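Local atomic coordinates of ORF14 (Streptomyces clavuligerus, PDB entry 2WPX), a protein that binds acetyl-coenzyme A as a tandem GNAT protein of the clavulanic acid pathway and is probably an acyltransferase. Residues A[154-164]-A[299-309]; A[232-240]-A[287-296]. One frame throughout, in Å; residues are numbered along the deposited sequence.

In the fold
ORF14 shows how a strand of the N-terminal family region can pair with one of the C-terminal region. From the N terminus, the chain passes through the acetyl-CoA-binding N-terminal domain to strand 149-162, which with the residues just after it supplies 154-164, paired with a segment more than 130 residues on. Before that partner arrives, strand 234-242 is laid down, and helix 280-295 returns across it to close the smaller loop of contact 2. Strand 301-307 follows directly and closes the larger loop of contact 1, which encloses the other. The first contact thus ties an N-terminal family strand to the C-terminal one; the second packs a helix within the C-terminal GNAT family region. L163 and L293 touch between them.

Contact 1 of 2, residues A[154-164]-A[299-309]; sequences PAGTHQWLDLD and VRLVETANAED
W160 and H158 of strand 156-162 both meet E303 of strand 301-307, on one face of an antiparallel ladder. Main-chain bonds set its register: T157 pairs with N306, Q159 with T304 and L161 with V302, each through two bonds, and L163 N adds a bond to R300 O.

Among side-chain polar bonds, H158 NE2 donates to E303 OE1 at 2.6 Å, near the imidazole plane and on the anti side of the carboxylate but 25° out of its plane. On the other face Q159 NE2 points one N-H at N306 OD1 (2.8 Å) and the other at T157 O (3.1 Å), which N306 N reaches from the opposite face of the carbonyl. Two bonds therefore fix the rotation of this amide.

Apolar contact centres on E303 CB, 3.4 Å from the centroid of the W160 six-membered ring, a CH-pi contact over the face. With E303 CG between backbone N and carbonyl carbon (chi1 77°), the extended chain carries OE1 to the histidine.

Charge closes the end: D164 OD2 bridges to R300 NE at 3.0 Å, with weak hydrogen-bond geometry. With a carboxylate at each nitrogen, E303 at NE2 and D326 at ND1, the H158 imidazole may be stabilised in its protonated form.

Contact 2 of 2, residues A[232-240]-A[287-296]; sequences GRRAYHTGA and ANLEYVLRHE
Y236 is the side chain that fills the space between strand 234-240 and helix 287-295, its CB 3.7 Å from V292 CG2. The ring edge, led by CD2, meets the face of Y291 in a T-shaped pair, centroids 5.3 Å apart and planes at 81°. With CG anti to its carbonyl carbon (chi1 -66°), the Y236 ring reaches over the helix, where V292 CA lies over one face. H295 CB touches the phenol oxygen, and its ring, oblique to that of Y236, joins the aromatic cluster. Further along, T238 CG2 lies 4.1 Å from A287 CB, while N288 CB packs against T238 CB.

Helix and strand run roughly antiparallel, at 147°, as a helix laid on the sheet of the C-terminal GNAT domain; L182 and T184 of strand 180-185 also reach this layer, touching T238.

Toward the end of the helix the packing gives way to polar groups, with H295 exposed and E296 partly so. Y236 OH donates to E296 OE2 at 2.7 Å, arriving from above the carboxylate plane. R234 comes from the opposite direction to E296: its NH2 bonds to E296 OE1 at 3.0 Å in a salt bridge, within the guanidinium plane, while the bonds of NE and NH2 to OE2 are weak.

Contact 1 of 2, residues A[154-164]-A[299-309]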
loop_
_atom_site.group_PDB
_atom_site.type_symbol
_atom_site.label_atom_id
_atom_site.label_comp_id
_atom_site.label_asym_id
_atom_site.label_seq_id
_atom_site.Cartn_x
_atom_site.Cartn_y
_atom_site.Cartn_z
ATOM N N PRO A 154 -12.601 5.859 -8.580
ATOM C CA PRO A 154 -12.386 4.451 -8.747
ATOM C C PRO A 154 -11.858 3.888 -7.465
ATOM O O PRO A 154 -10.854 4.383 -6.967
ATOM C CB PRO A 154 -11.239 4.397 -9.740
ATOM C CG PRO A 154 -11.344 5.610 -10.514
ATOM C CD PRO A 154 -11.930 6.660 -9.625
ATOM N N ALA A 155 -12.516 2.855 -6.953
ATOM C CA ALA A 155 -11.976 2.044 -5.907
ATOM C C ALA A 155 -10.831 1.131 -6.421
ATOM O O ALA A 155 -10.649 0.950 -7.644
ATOM C CB ALA A 155 -13.089 1.209 -5.275
ATOM N N GLY A 156 -10.096 0.530 -5.479
ATOM C CA GLY A 156 -9.014 -0.359 -5.854
ATOM C C GLY A 156 -9.512 -1.789 -5.865
ATOM O O GLY A 156 -10.254 -2.202 -4.973
ATOM N N THR A 157 -9.117 -2.567 -6.855
ATOM C CA THR A 157 -9.367 -4.000 -6.773
ATOM C C THR A 157 -8.137 -4.713 -6.279
ATOM O O THR A 157 -7.093 -4.703 -6.944
ATOM C CB THR A 157 -9.654 -4.601 -8.139
ATOM O OG1 THR A 157 -10.699 -3.865 -8.750
ATOM C CG2 THR A 157 -10.061 -6.047 -8.003
ATOM N N HIS A 158 -8.283 -5.377 -5.136
ATOM C CA HIS A 158 -7.148 -5.947 -4.435
ATOM C C HIS A 158 -7.071 -7.419 -4.746
ATOM O O HIS A 158 -8.039 -8.123 -4.515
ATOM C CB HIS A 158 -7.276 -5.681 -2.935
ATOM C CG HIS A 158 -6.109 -6.156 -2.144
ATOM N ND1 HIS A 158 -6.251 -6.807 -0.946
ATOM C CD2 HIS A 158 -4.773 -6.085 -2.374
ATOM C CE1 HIS A 158 -5.060 -7.133 -0.465
ATOM N NE2 HIS A 158 -4.141 -6.692 -1.307
ATOM N N GLN A 159 -5.956 -7.894 -5.301
ATOM C CA GLN A 159 -5.968 -9.228 -5.899
ATOM C C GLN A 159 -4.920 -10.159 -5.308
ATOM O O GLN A 159 -3.907 -9.697 -4.824
ATOM C CB GLN A 159 -5.664 -9.089 -7.395
ATOM C CG GLN A 159 -6.720 -8.353 -8.240
ATOM C CD GLN A 159 -6.046 -7.632 -9.414
ATOM O OE1 GLN A 159 -5.654 -8.276 -10.379
ATOM N NE2 GLN A 159 -5.860 -6.306 -9.305
ATOM N N TRP A 160 -5.142 -11.466 -5.367
ATOM C CA TRP A 160 -4.165 -12.404 -4.852
ATOM C C TRP A 160 -3.798 -13.441 -5.887
ATOM O O TRP A 160 -4.630 -13.909 -6.645
ATOM C CB TRP A 160 -4.648 -13.129 -3.562
ATOM C CG TRP A 160 -4.620 -12.234 -2.312
ATOM C CD1 TRP A 160 -5.666 -11.534 -1.810
ATOM C CD2 TRP A 160 -3.492 -11.934 -1.468
ATOM N NE1 TRP A 160 -5.275 -10.815 -0.715
ATOM C CE2 TRP A 160 -3.949 -11.054 -0.467
ATOM C CE3 TRP A 160 -2.150 -12.347 -1.444
ATOM C CZ2 TRP A 160 -3.120 -10.576 0.545
ATOM C CZ3 TRP A 160 -1.334 -11.869 -0.474
ATOM C CH2 TRP A 160 -1.823 -11.008 0.539
ATOM N N LEU A 161 -2.513 -13.753 -5.924
ATOM C CA LEU A 161 -2.008 -14.875 -6.672
ATOM C C LEU A 161 -1.380 -15.850 -5.696
ATOM O O LEU A 161 -0.498 -15.495 -4.918
ATOM C CB LEU A 161 -0.961 -14.414 -7.659
ATOM C CG LEU A 161 -0.134 -15.533 -8.346
ATOM C CD1 LEU A 161 -0.996 -16.486 -9.213
ATOM C CD2 LEU A 161 1.045 -14.926 -9.137
ATOM N N ASP A 162 -1.852 -17.081 -5.744
ATOM C CA ASP A 162 -1.340 -18.126 -4.934
ATOM C C ASP A 162 -0.676 -19.137 -5.850
ATOM O O ASP A 162 -1.335 -19.946 -6.513
ATOM C CB ASP A 162 -2.502 -18.759 -4.210
ATOM C CG ASP A 162 -2.119 -19.940 -3.385
ATOM O OD1 ASP A 162 -1.041 -20.559 -3.563
ATOM O OD2 ASP A 162 -2.958 -20.275 -2.538
ATOM N N LEU A 163 0.643 -19.101 -5.847
ATOM C CA LEU A 163 1.447 -19.962 -6.665
ATOM C C LEU A 163 1.227 -21.464 -6.422
ATOM O O LEU A 163 1.594 -22.253 -7.275
ATOM C CB LEU A 163 2.919 -19.609 -6.484
ATOM C CG LEU A 163 3.479 -18.438 -7.300
ATOM C CD1 LEU A 163 2.513 -17.326 -7.342
ATOM C CD2 LEU A 163 4.766 -17.990 -6.599
ATOM N N ASP A 164 0.685 -21.857 -5.271
ATOM C CA ASP A 164 0.318 -23.268 -5.057
ATOM C C ASP A 164 -0.983 -23.630 -5.755
ATOM O O ASP A 164 -1.357 -24.791 -5.826
ATOM C CB ASP A 164 0.103 -23.603 -3.575
ATOM C CG ASP A 164 1.392 -23.746 -2.806
ATOM O OD1 ASP A 164 1.328 -23.555 -1.560
ATOM O OD2 ASP A 164 2.452 -24.005 -3.428
ATOM N N VAL A 299 8.393 -17.683 -1.458
ATOM C CA VAL A 299 7.264 -16.862 -1.856
ATOM C C VAL A 299 6.202 -17.657 -2.615
ATOM O O VAL A 299 6.478 -18.447 -3.514
ATOM C CB VAL A 299 7.697 -15.613 -2.684
ATOM C CG1 VAL A 299 6.501 -15.001 -3.278
ATOM C CG2 VAL A 299 8.402 -14.608 -1.803
ATOM N N ARG A 300 4.956 -17.459 -2.217
ATOM C CA ARG A 300 3.909 -18.384 -2.600
ATOM C C ARG A 300 2.694 -17.521 -2.815
ATOM O O ARG A 300 1.834 -17.831 -3.683
ATOM C CB ARG A 300 3.682 -19.356 -1.446
ATOM C CG ARG A 300 4.069 -20.819 -1.622
ATOM C CD ARG A 300 5.265 -21.155 -2.504
ATOM N NE ARG A 300 4.895 -22.267 -3.382
ATOM C CZ ARG A 300 5.082 -22.274 -4.707
ATOM N NH1 ARG A 300 5.712 -21.257 -5.306
ATOM N NH2 ARG A 300 4.673 -23.312 -5.435
ATOM N N LEU A 301 2.607 -16.436 -2.019
ATOM C CA LEU A 301 1.420 -15.555 -2.070
ATOM C C LEU A 301 1.755 -14.134 -2.422
ATOM O O LEU A 301 2.547 -13.458 -1.723
ATOM C CB LEU A 301 0.625 -15.582 -0.754
ATOM C CG LEU A 301 0.107 -16.936 -0.235
ATOM C CD1 LEU A 301 -0.316 -16.831 1.270
ATOM C CD2 LEU A 301 -1.078 -17.353 -1.045
ATOM N N VAL A 302 1.166 -13.644 -3.509
ATOM C CA VAL A 302 1.560 -12.358 -4.026
ATOM C C VAL A 302 0.320 -11.507 -4.131
ATOM O O VAL A 302 -0.711 -11.939 -4.635
ATOM C CB VAL A 302 2.249 -12.505 -5.391
ATOM C CG1 VAL A 302 2.695 -11.128 -5.918
ATOM C CG2 VAL A 302 3.410 -13.448 -5.281
ATOM N N GLU A 303 0.365 -10.316 -3.576
ATOM C CA GLU A 303 -0.787 -9.448 -3.661
ATOM C C GLU A 303 -0.470 -8.235 -4.552
ATOM O O GLU A 303 0.712 -7.835 -4.720
ATOM C CB GLU A 303 -1.218 -8.983 -2.259
ATOM C CG GLU A 303 -0.341 -7.885 -1.693
ATOM C CD GLU A 303 -0.761 -7.471 -0.270
ATOM O OE1 GLU A 303 -1.786 -6.786 -0.121
ATOM O OE2 GLU A 303 -0.057 -7.842 0.688
ATOM N N THR A 304 -1.528 -7.651 -5.109
ATOM C CA THR A 304 -1.402 -6.433 -5.861
ATOM C C THR A 304 -2.755 -5.682 -5.844
ATOM O O THR A 304 -3.754 -6.239 -5.336
ATOM C CB THR A 304 -0.986 -6.757 -7.335
ATOM O OG1 THR A 304 -0.379 -5.607 -7.952
ATOM C CG2 THR A 304 -2.198 -7.267 -8.151
ATOM N N ALA A 305 -2.789 -4.453 -6.386
ATOM C CA ALA A 305 -4.031 -3.681 -6.441
ATOM C C ALA A 305 -4.029 -2.743 -7.617
ATOM O O ALA A 305 -3.061 -2.019 -7.836
ATOM C CB ALA A 305 -4.236 -2.835 -5.142
ATOM N N ASN A 306 -5.145 -2.739 -8.333
ATOM C CA ASN A 306 -5.391 -1.813 -9.431
ATOM C C ASN A 306 -6.606 -0.980 -9.183
ATOM O O ASN A 306 -7.590 -1.454 -8.602
ATOM C CB ASN A 306 -5.661 -2.598 -10.686
ATOM C CG ASN A 306 -4.485 -3.337 -11.107
ATOM O OD1 ASN A 306 -4.435 -4.568 -11.042
ATOM N ND2 ASN A 306 -3.466 -2.592 -11.530
ATOM N N ALA A 307 -6.571 0.250 -9.670
ATOM C CA ALA A 307 -7.812 0.978 -9.792
ATOM C C ALA A 307 -8.751 0.152 -10.676
ATOM O O ALA A 307 -8.354 -0.360 -11.739
ATOM C CB ALA A 307 -7.585 2.337 -10.381
ATOM N N GLU A 308 -10.003 0.014 -10.230
ATOM C CA GLU A 308 -10.932 -0.890 -10.913
ATOM C C GLU A 308 -11.210 -0.449 -12.362
ATOM O O GLU A 308 -11.750 -1.234 -13.133
ATOM C CB GLU A 308 -12.225 -1.005 -10.126
ATOM C CG GLU A 308 -12.836 0.370 -9.950
ATOM C CD GLU A 308 -14.029 0.407 -9.026
ATOM O OE1 GLU A 308 -14.357 -0.639 -8.421
ATOM O OE2 GLU A 308 -14.611 1.507 -8.891
ATOM N N ASP A 309 -10.823 0.772 -12.741
ATOM C CA ASP A 309 -10.990 1.193 -14.148
ATOM C C ASP A 309 -9.756 0.962 -15.001
ATOM O O ASP A 309 -9.770 1.233 -16.184
ATOM C CB ASP A 309 -11.463 2.652 -14.276
ATOM C CG ASP A 309 -10.437 3.641 -13.788
ATOM O OD1 ASP A 309 -10.469 4.808 -14.234
ATOM O OD2 ASP A 309 -9.584 3.277 -12.962
HETATM O O HOH W 1 4.155 -22.596 -8.249
#

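Contact 2 of 2, residues A[232-240]-A[287-296]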
loop_
_atom_site.group_PDB
_atom_site.type_symbol
_atom_site.label_atom_id
_atom_site.label_comp_id
_atom_site.label_asym_id
_atom_site.label_seq_id
_atom_site.Cartn_x
_atom_site.Cartn_y
_atom_site.Cartn_z
ATOM N N GLY A 232 12.964 -2.319 6.501
ATOM C CA GLY A 232 13.445 -3.686 6.268
ATOM C C GLY A 232 12.862 -4.317 5.003
ATOM O O GLY A 232 12.884 -5.542 4.847
ATOM N N ARG A 233 12.282 -3.472 4.139
ATOM C CA ARG A 233 11.714 -3.925 2.879
ATOM C C ARG A 233 12.784 -3.968 1.787
ATOM O O ARG A 233 13.584 -3.038 1.643
ATOM C CB ARG A 233 10.585 -2.983 2.428
ATOM C CG ARG A 233 9.316 -3.208 3.204
ATOM C CD ARG A 233 8.289 -2.194 2.882
ATOM N NE ARG A 233 7.039 -2.509 3.573
ATOM C CZ ARG A 233 6.090 -3.253 3.016
ATOM N NH1 ARG A 233 6.274 -3.753 1.797
ATOM N NH2 ARG A 233 4.977 -3.508 3.663
ATOM N N ARG A 234 12.724 -5.028 0.996
ATOM C CA ARG A 234 13.603 -5.282 -0.109
ATOM C C ARG A 234 12.764 -5.163 -1.399
ATOM O O ARG A 234 11.578 -5.519 -1.399
ATOM C CB ARG A 234 13.920 -6.764 0.011
ATOM C CG ARG A 234 15.235 -7.175 -0.234
ATOM C CD ARG A 234 15.586 -8.274 0.771
ATOM N NE ARG A 234 14.876 -9.560 0.797
ATOM C CZ ARG A 234 14.392 -10.122 1.931
ATOM N NH1 ARG A 234 14.433 -9.466 3.099
ATOM N NH2 ARG A 234 13.847 -11.326 1.925
ATOM N N ALA A 235 13.369 -4.793 -2.534
ATOM C CA ALA A 235 12.561 -4.678 -3.753
ATOM C C ALA A 235 13.220 -5.315 -4.972
ATOM O O ALA A 235 14.432 -5.550 -4.977
ATOM C CB ALA A 235 12.181 -3.209 -4.017
ATOM N N TYR A 236 12.409 -5.640 -5.979
ATOM C CA TYR A 236 12.925 -6.321 -7.169
ATOM C C TYR A 236 12.346 -5.642 -8.413
ATOM O O TYR A 236 11.108 -5.468 -8.516
ATOM C CB TYR A 236 12.570 -7.816 -7.160
ATOM C CG TYR A 236 13.227 -8.614 -6.079
ATOM C CD1 TYR A 236 12.681 -8.665 -4.767
ATOM C CD2 TYR A 236 14.390 -9.332 -6.332
ATOM C CE1 TYR A 236 13.276 -9.405 -3.773
ATOM C CE2 TYR A 236 14.989 -10.077 -5.318
ATOM C CZ TYR A 236 14.428 -10.089 -4.063
ATOM O OH TYR A 236 14.992 -10.813 -3.088
ATOM N N HIS A 237 13.222 -5.225 -9.334
ATOM C CA HIS A 237 12.793 -4.455 -10.513
ATOM C C HIS A 237 13.219 -5.102 -11.831
ATOM O O HIS A 237 14.315 -5.616 -11.942
ATOM C CB HIS A 237 13.355 -3.044 -10.480
ATOM C CG HIS A 237 12.987 -2.289 -9.250
ATOM N ND1 HIS A 237 13.704 -2.393 -8.074
ATOM C CD2 HIS A 237 11.965 -1.432 -8.993
ATOM C CE1 HIS A 237 13.154 -1.615 -7.158
ATOM N NE2 HIS A 237 12.107 -1.008 -7.695
ATOM N N THR A 238 12.305 -5.108 -12.791
ATOM C CA THR A 238 12.600 -5.424 -14.175
ATOM C C THR A 238 12.121 -4.256 -15.035
ATOM O O THR A 238 11.053 -3.698 -14.813
ATOM C CB THR A 238 11.878 -6.682 -14.616
ATOM O OG1 THR A 238 12.310 -7.772 -13.785
ATOM C CG2 THR A 238 12.182 -6.981 -16.127
ATOM N N GLY A 239 12.953 -3.853 -15.974
ATOM C CA GLY A 239 12.636 -2.759 -16.879
ATOM C C GLY A 239 12.814 -3.164 -18.333
ATOM O O GLY A 239 13.560 -4.083 -18.663
ATOM N N ALA A 240 12.067 -2.516 -19.219
ATOM C CA ALA A 240 12.237 -2.828 -20.617
ATOM C C ALA A 240 12.794 -1.601 -21.289
ATOM O O ALA A 240 12.234 -0.513 -21.145
ATOM C CB ALA A 240 10.935 -3.218 -21.244
ATOM N N ALA A 287 8.801 -11.802 -16.081
ATOM C CA ALA A 287 10.256 -11.755 -15.878
ATOM C C ALA A 287 10.574 -11.300 -14.453
ATOM O O ALA A 287 11.454 -11.865 -13.821
ATOM C CB ALA A 287 10.964 -10.793 -16.935
ATOM N N ASN A 288 9.881 -10.273 -13.950
ATOM C CA ASN A 288 10.128 -9.831 -12.559
ATOM C C ASN A 288 9.755 -10.885 -11.506
ATOM O O ASN A 288 10.419 -10.996 -10.488
ATOM C CB ASN A 288 9.400 -8.532 -12.232
ATOM C CG ASN A 288 10.169 -7.665 -11.210
ATOM O OD1 ASN A 288 9.557 -7.039 -10.328
ATOM N ND2 ASN A 288 11.506 -7.623 -11.332
ATOM N N LEU A 289 8.682 -11.635 -11.738
ATOM C CA LEU A 289 8.326 -12.682 -10.800
ATOM C C LEU A 289 9.430 -13.746 -10.784
ATOM O O LEU A 289 9.852 -14.221 -9.746
ATOM C CB LEU A 289 6.968 -13.294 -11.119
ATOM C CG LEU A 289 6.454 -14.375 -10.126
ATOM C CD1 LEU A 289 6.196 -13.761 -8.799
ATOM C CD2 LEU A 289 5.198 -15.128 -10.606
ATOM N N GLU A 290 9.942 -14.094 -11.940
ATOM C CA GLU A 290 10.926 -15.124 -11.950
ATOM C C GLU A 290 12.150 -14.653 -11.175
ATOM O O GLU A 290 12.841 -15.455 -10.519
ATOM C CB GLU A 290 11.304 -15.442 -13.378
ATOM C CG GLU A 290 12.271 -16.587 -13.506
ATOM C CD GLU A 290 12.785 -16.688 -14.948
ATOM O OE1 GLU A 290 13.237 -15.687 -15.528
ATOM O OE2 GLU A 290 12.703 -17.768 -15.519
ATOM N N TYR A 291 12.436 -13.361 -11.314
ATOM C CA TYR A 291 13.567 -12.741 -10.712
ATOM C C TYR A 291 13.378 -12.747 -9.160
ATOM O O TYR A 291 14.269 -13.150 -8.430
ATOM C CB TYR A 291 13.745 -11.354 -11.329
ATOM C CG TYR A 291 14.773 -10.497 -10.645
ATOM C CD1 TYR A 291 15.955 -11.030 -10.160
ATOM C CD2 TYR A 291 14.557 -9.152 -10.458
ATOM C CE1 TYR A 291 16.914 -10.206 -9.533
ATOM C CE2 TYR A 291 15.479 -8.356 -9.857
ATOM C CZ TYR A 291 16.643 -8.872 -9.398
ATOM O OH TYR A 291 17.533 -8.032 -8.789
ATOM N N VAL A 292 12.205 -12.411 -8.669
ATOM C CA VAL A 292 11.846 -12.630 -7.231
ATOM C C VAL A 292 12.033 -14.072 -6.715
ATOM O O VAL A 292 12.755 -14.312 -5.725
ATOM C CB VAL A 292 10.405 -12.161 -6.960
ATOM C CG1 VAL A 292 9.926 -12.494 -5.530
ATOM C CG2 VAL A 292 10.332 -10.708 -7.227
ATOM N N LEU A 293 11.410 -15.032 -7.385
ATOM C CA LEU A 293 11.373 -16.432 -6.917
ATOM C C LEU A 293 12.760 -17.054 -6.871
ATOM O O LEU A 293 12.993 -17.991 -6.114
ATOM C CB LEU A 293 10.484 -17.279 -7.837
ATOM C CG LEU A 293 9.027 -17.424 -7.426
ATOM C CD1 LEU A 293 8.615 -16.241 -6.656
ATOM C CD2 LEU A 293 8.033 -17.741 -8.565
ATOM N N ARG A 294 13.690 -16.577 -7.683
ATOM C CA ARG A 294 14.977 -17.201 -7.620
ATOM C C ARG A 294 15.795 -16.629 -6.464
ATOM O O ARG A 294 16.791 -17.203 -6.072
ATOM C CB ARG A 294 15.703 -17.210 -8.983
ATOM C CG ARG A 294 16.349 -15.911 -9.388
ATOM C CD ARG A 294 17.624 -16.140 -10.263
ATOM N NE ARG A 294 17.310 -16.817 -11.516
ATOM C CZ ARG A 294 16.448 -16.348 -12.414
ATOM N NH1 ARG A 294 15.806 -15.197 -12.198
ATOM N NH2 ARG A 294 16.222 -17.040 -13.523
ATOM N N HIS A 295 15.323 -15.538 -5.875
ATOM C CA HIS A 295 15.930 -14.991 -4.657
ATOM C C HIS A 295 15.082 -15.203 -3.360
ATOM O O HIS A 295 15.585 -15.097 -2.249
ATOM C CB HIS A 295 16.211 -13.513 -4.888
ATOM C CG HIS A 295 17.212 -13.283 -5.971
ATOM N ND1 HIS A 295 18.572 -13.259 -5.728
ATOM C CD2 HIS A 295 17.061 -13.111 -7.308
ATOM C CE1 HIS A 295 19.212 -13.069 -6.871
ATOM N NE2 HIS A 295 18.318 -12.973 -7.841
ATOM N N GLU A 296 13.788 -15.472 -3.545
ATOM C CA GLU A 296 12.822 -15.637 -2.488
ATOM C C GLU A 296 12.043 -16.909 -2.862
ATOM O O GLU A 296 10.880 -16.844 -3.233
ATOM C CB GLU A 296 11.882 -14.431 -2.509
ATOM C CG GLU A 296 11.799 -13.549 -1.244
ATOM C CD GLU A 296 13.053 -12.804 -0.936
ATOM O OE1 GLU A 296 13.906 -13.401 -0.303
ATOM O OE2 GLU A 296 13.214 -11.631 -1.265
#